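5-Carboxyvanillate Decarboxylase (PDB 4QRN) probably removes a carboxyl group from 5-carboxyvanillate, as a manganese-binding decarboxylase of the amidohydrolase family. Local coordinates at residues M23-Y35 / I96-I108. Numbering follows the deposited sequence. Where two conformers were deposited one is given.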
loop_
_atom_site.group_PDB
_atom_site.type_symbol
_atom_site.label_atom_id
_atom_site.label_comp_id
_atom_site.label_asym_id
_atom_site.label_seq_id
_atom_site.Cartn_x
_atom_site.Cartn_y
_atom_site.Cartn_z
ATOM N N MET A 23 -30.442 -18.568 12.223
ATOM C CA MET A 23 -29.885 -17.331 11.692
ATOM C C MET A 23 -31.002 -16.531 11.035
ATOM O O MET A 23 -31.999 -17.102 10.547
ATOM C CB MET A 23 -28.760 -17.634 10.684
ATOM C CG MET A 23 -29.137 -18.617 9.553
ATOM S SD MET A 23 -27.729 -19.278 8.619
ATOM C CE MET A 23 -27.343 -17.801 7.689
ATOM N N THR A 24 -30.820 -15.219 11.002
ATOM C CA THR A 24 -31.818 -14.355 10.407
ATOM C C THR A 24 -31.207 -13.407 9.394
ATOM O O THR A 24 -29.998 -13.082 9.455
ATOM C CB THR A 24 -32.594 -13.576 11.502
ATOM O OG1 THR A 24 -33.658 -12.840 10.890
ATOM C CG2 THR A 24 -31.668 -12.635 12.290
ATOM N N GLN A 25 -32.044 -12.987 8.448
ATOM C CA GLN A 25 -31.681 -11.942 7.512
ATOM C C GLN A 25 -31.978 -10.579 8.119
ATOM O O GLN A 25 -31.522 -9.567 7.594
ATOM C CB GLN A 25 -32.447 -12.107 6.194
ATOM C CG GLN A 25 -32.049 -13.369 5.435
ATOM C CD GLN A 25 -30.574 -13.394 5.110
ATOM O OE1 GLN A 25 -30.088 -12.591 4.317
ATOM N NE2 GLN A 25 -29.849 -14.316 5.726
ATOM N N ASP A 26 -32.755 -10.539 9.201
ATOM C CA ASP A 26 -33.097 -9.258 9.816
ATOM C C ASP A 26 -31.843 -8.494 10.242
ATOM O O ASP A 26 -30.922 -9.047 10.851
ATOM C CB ASP A 26 -33.962 -9.460 11.056
ATOM C CG ASP A 26 -35.313 -10.096 10.761
ATOM O OD1 ASP A 26 -35.728 -10.172 9.578
ATOM O OD2 ASP A 26 -35.968 -10.519 11.745
ATOM N N LEU A 27 -31.810 -7.218 9.931
ATOM C CA LEU A 27 -30.780 -6.333 10.456
ATOM C C LEU A 27 -31.559 -5.188 11.056
ATOM O O LEU A 27 -32.155 -4.391 10.321
ATOM C CB LEU A 27 -29.897 -5.844 9.323
ATOM C CG LEU A 27 -28.884 -6.858 8.801
ATOM C CD1 LEU A 27 -28.252 -6.329 7.540
ATOM C CD2 LEU A 27 -27.805 -7.117 9.847
ATOM N N LYS A 28 -31.577 -5.126 12.386
ATOM C CA LYS A 28 -32.507 -4.239 13.069
ATOM C C LYS A 28 -31.771 -3.088 13.704
ATOM O O LYS A 28 -30.719 -3.277 14.323
ATOM C CB LYS A 28 -33.247 -5.002 14.171
ATOM C CG LYS A 28 -33.942 -6.271 13.714
ATOM C CD LYS A 28 -34.616 -6.950 14.893
ATOM C CE LYS A 28 -35.258 -8.256 14.496
ATOM N NZ LYS A 28 -35.903 -8.908 15.669
ATOM N N THR A 29 -32.331 -1.900 13.592
ATOM C CA THR A 29 -31.935 -0.801 14.464
ATOM C C THR A 29 -32.379 -1.060 15.897
ATOM O O THR A 29 -33.230 -1.910 16.149
ATOM C CB THR A 29 -32.500 0.526 13.955
ATOM O OG1 THR A 29 -33.923 0.413 13.896
ATOM C CG2 THR A 29 -31.942 0.840 12.542
ATOM N N GLY A 30 -31.774 -0.334 16.831
ATOM C CA GLY A 30 -32.227 -0.336 18.209
ATOM C C GLY A 30 -31.307 -1.013 19.198
ATOM O O GLY A 30 -31.573 -0.952 20.398
ATOM N N GLY A 31 -30.250 -1.682 18.749
ATOM C CA GLY A 31 -29.243 -2.174 19.668
ATOM C C GLY A 31 -29.518 -3.510 20.330
ATOM O O GLY A 31 -28.797 -3.878 21.261
ATOM N N GLU A 32 -30.496 -4.274 19.849
ATOM C CA GLU A 32 -30.819 -5.542 20.512
ATOM C C GLU A 32 -29.738 -6.621 20.409
ATOM O O GLU A 32 -29.743 -7.561 21.190
ATOM C CB GLU A 32 -32.170 -6.060 20.030
ATOM C CG GLU A 32 -33.287 -5.111 20.438
ATOM C CD GLU A 32 -34.622 -5.444 19.818
ATOM O OE1 GLU A 32 -35.557 -5.757 20.583
ATOM O OE2 GLU A 32 -34.744 -5.375 18.573
ATOM N N GLN A 33 -28.803 -6.490 19.483
ATOM C CA GLN A 33 -27.685 -7.437 19.443
ATOM C C GLN A 33 -26.709 -7.185 20.598
ATOM O O GLN A 33 -25.818 -7.995 20.825
ATOM C CB GLN A 33 -26.994 -7.501 18.087
ATOM C CG GLN A 33 -26.596 -6.211 17.551
ATOM C CD GLN A 33 -27.757 -5.362 17.132
ATOM O OE1 GLN A 33 -28.860 -5.818 16.885
ATOM N NE2 GLN A 33 -27.542 -4.129 17.143
ATOM N N GLY A 34 -26.861 -6.064 21.309
ATOM C CA GLY A 34 -25.955 -5.715 22.397
ATOM C C GLY A 34 -25.092 -4.503 22.109
ATOM O O GLY A 34 -24.262 -4.136 22.947
ATOM N N TYR A 35 -25.285 -3.878 20.948
ATOM C CA TYR A 35 -24.537 -2.706 20.549
ATOM C C TYR A 35 -25.388 -1.965 19.533
ATOM O O TYR A 35 -26.146 -2.585 18.804
ATOM C CB TYR A 35 -23.168 -3.072 19.933
ATOM C CG TYR A 35 -23.222 -4.165 18.893
ATOM C CD1 TYR A 35 -23.551 -3.904 17.557
ATOM C CD2 TYR A 35 -22.954 -5.479 19.249
ATOM C CE1 TYR A 35 -23.615 -4.931 16.630
ATOM C CE2 TYR A 35 -23.035 -6.504 18.332
ATOM C CZ TYR A 35 -23.328 -6.225 17.015
ATOM O OH TYR A 35 -23.391 -7.268 16.109
ATOM N N ILE A 96 -32.353 7.277 5.330
ATOM C CA ILE A 96 -32.789 6.680 6.586
ATOM C C ILE A 96 -33.323 5.267 6.355
ATOM O O ILE A 96 -33.018 4.366 7.126
ATOM C CB ILE A 96 -33.860 7.557 7.250
ATOM C CG1 ILE A 96 -33.258 8.878 7.733
ATOM C CG2 ILE A 96 -34.587 6.796 8.379
ATOM C CD1 ILE A 96 -32.412 8.781 8.940
ATOM N N ALA A 97 -34.131 5.078 5.315
ATOM C CA ALA A 97 -34.652 3.742 5.017
ATOM C C ALA A 97 -33.500 2.770 4.699
ATOM O O ALA A 97 -33.553 1.601 5.092
ATOM C CB ALA A 97 -35.645 3.817 3.874
ATOM N N ASP A 98 -32.496 3.243 3.970
ATOM C CA ASP A 98 -31.369 2.381 3.655
ATOM C C ASP A 98 -30.607 1.987 4.928
ATOM O O ASP A 98 -30.126 0.851 5.045
ATOM C CB ASP A 98 -30.410 3.069 2.662
ATOM C CG ASP A 98 -30.900 3.011 1.208
ATOM O OD1 ASP A 98 -31.935 2.370 0.917
ATOM O OD2 ASP A 98 -30.220 3.605 0.342
ATOM N N MET A 99 -30.455 2.925 5.852
ATOM C CA MET A 99 -29.855 2.618 7.137
ATOM C C MET A 99 -30.716 1.628 7.910
ATOM O O MET A 99 -30.213 0.634 8.454
ATOM C CB MET A 99 -29.658 3.892 7.948
ATOM C CG MET A 99 -28.563 4.797 7.367
ATOM S SD MET A 99 -28.535 6.467 8.026
ATOM C CE MET A 99 -28.171 6.160 9.755
ATOM N N ASP A 100 -32.026 1.885 7.970
ATOM C CA ASP A 100 -32.924 1.010 8.696
ATOM C C ASP A 100 -32.821 -0.421 8.142
ATOM O O ASP A 100 -32.854 -1.400 8.894
ATOM C CB ASP A 100 -34.358 1.513 8.585
ATOM C CG ASP A 100 -34.626 2.778 9.405
ATOM O OD1 ASP A 100 -33.830 3.121 10.308
ATOM O OD2 ASP A 100 -35.692 3.403 9.171
ATOM N N ALA A 101 -32.726 -0.558 6.824
ATOM C CA ALA A 101 -32.695 -1.873 6.184
ATOM C C ALA A 101 -31.421 -2.654 6.471
ATOM O O ALA A 101 -31.372 -3.861 6.222
ATOM C CB ALA A 101 -32.894 -1.728 4.682
ATOM N N THR A 102 -30.378 -1.970 6.940
ATOM C CA THR A 102 -29.133 -2.651 7.281
ATOM C C THR A 102 -28.775 -2.514 8.763
ATOM O O THR A 102 -27.654 -2.792 9.174
ATOM C CB THR A 102 -27.979 -2.173 6.383
ATOM O OG1 THR A 102 -27.904 -0.732 6.376
ATOM C CG2 THR A 102 -28.138 -2.724 4.984
ATOM N N GLY A 103 -29.750 -2.105 9.571
ATOM C CA GLY A 103 -29.528 -2.038 10.999
ATOM C C GLY A 103 -28.536 -0.979 11.457
ATOM O O GLY A 103 -27.971 -1.114 12.545
ATOM N N ILE A 104 -28.319 0.050 10.638
ATOM C CA ILE A 104 -27.379 1.097 10.985
ATOM C C ILE A 104 -28.087 2.167 11.811
ATOM O O ILE A 104 -29.001 2.848 11.340
ATOM C CB ILE A 104 -26.703 1.701 9.736
ATOM C CG1 ILE A 104 -25.975 0.613 8.931
ATOM C CG2 ILE A 104 -25.774 2.840 10.151
ATOM C CD1 ILE A 104 -24.994 -0.243 9.727
ATOM N N ASP A 105 -27.685 2.284 13.073
ATOM C CA ASP A 105 -28.317 3.227 14.001
ATOM C C ASP A 105 -27.904 4.666 13.754
ATOM O O ASP A 105 -28.746 5.563 13.824
ATOM C CB ASP A 105 -28.003 2.796 15.433
ATOM C CG ASP A 105 -28.633 1.471 15.753
ATOM O OD1 ASP A 105 -29.883 1.449 15.872
ATOM O OD2 ASP A 105 -27.907 0.451 15.849
ATOM N N LYS A 106 -26.618 4.904 13.510
ATOM C CA LYS A 106 -26.127 6.257 13.289
ATOM C C LYS A 106 -25.095 6.224 12.195
ATOM O O LYS A 106 -24.359 5.234 12.051
ATOM C CB LYS A 106 -25.497 6.832 14.558
ATOM C CG LYS A 106 -26.447 6.861 15.754
ATOM C CD LYS A 106 -25.860 7.632 16.922
ATOM C CE LYS A 106 -26.828 7.631 18.103
ATOM N NZ LYS A 106 -26.353 8.492 19.214
ATOM N N ALA A 107 -25.042 7.319 11.439
ATOM C CA ALA A 107 -24.071 7.500 10.368
ATOM C C ALA A 107 -23.333 8.807 10.596
ATOM O O ALA A 107 -23.971 9.845 10.833
ATOM C CB ALA A 107 -24.780 7.520 9.030
ATOM N N ILE A 108 -22.013 8.761 10.481
ATOM C CA ILE A 108 -21.178 9.952 10.515
ATOM C C ILE A 108 -20.900 10.339 9.077
ATOM O O ILE A 108 -20.277 9.587 8.324
ATOM C CB ILE A 108 -19.901 9.715 11.318
ATOM C CG1 ILE A 108 -20.301 9.137 12.702
ATOM C CG2 ILE A 108 -19.089 11.001 11.388
ATOM C CD1 ILE A 108 -19.204 9.076 13.732
HETATM O O HOH W 1 -29.023 -2.005 16.201
HETATM O O HOH W 2 -34.317 -1.866 11.275
HETATM O O HOH W 3 -34.738 2.818 12.956
#
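The Asp105 carboxylate meets the loop 23-35 through OD1, which takes the backbone N-H of Gly30 on its syn lone pair, the side of OD2, at 2.8 Å and a nearly straight 165°. The loop packs on the Schellman motif that ends helix 93-101, just before strand 106-111, which lies between the parallel strands 38-44 and 147-149 of this amidohydrolase-family fold. Asp105 OD2 accepts from the backbone N of Arg37 and from a water that also links Lys28 O and Gly31 N. With an alanine here the Gly30 and Arg37 N-H groups and the water would probably lose their acceptor, leaving the loop at Gly30 freer to shift. On the loop side, in one of two conformers, Gln33 CG lies 3.3 Å above one face of the Tyr35 ring, toward its rim. Gly103 is the C-prime residue, and its CA comes within 3.7 Å of Lys28 C; a CB there would be tight against the loop backbone. Leu27 lays CB 3.6 Å from Thr102 C, and its side chain also touches helix 343-350. Thr29 has CG2 anti to its carbonyl carbon, which carries the methyl to 3.7 Å from Asp100 OD1, an oxygen salt-bridged to Arg146. A further water spans the pair, 2.7 Å from Thr29 OG1 and donating to Asp100 OD1 at 2.8 Å.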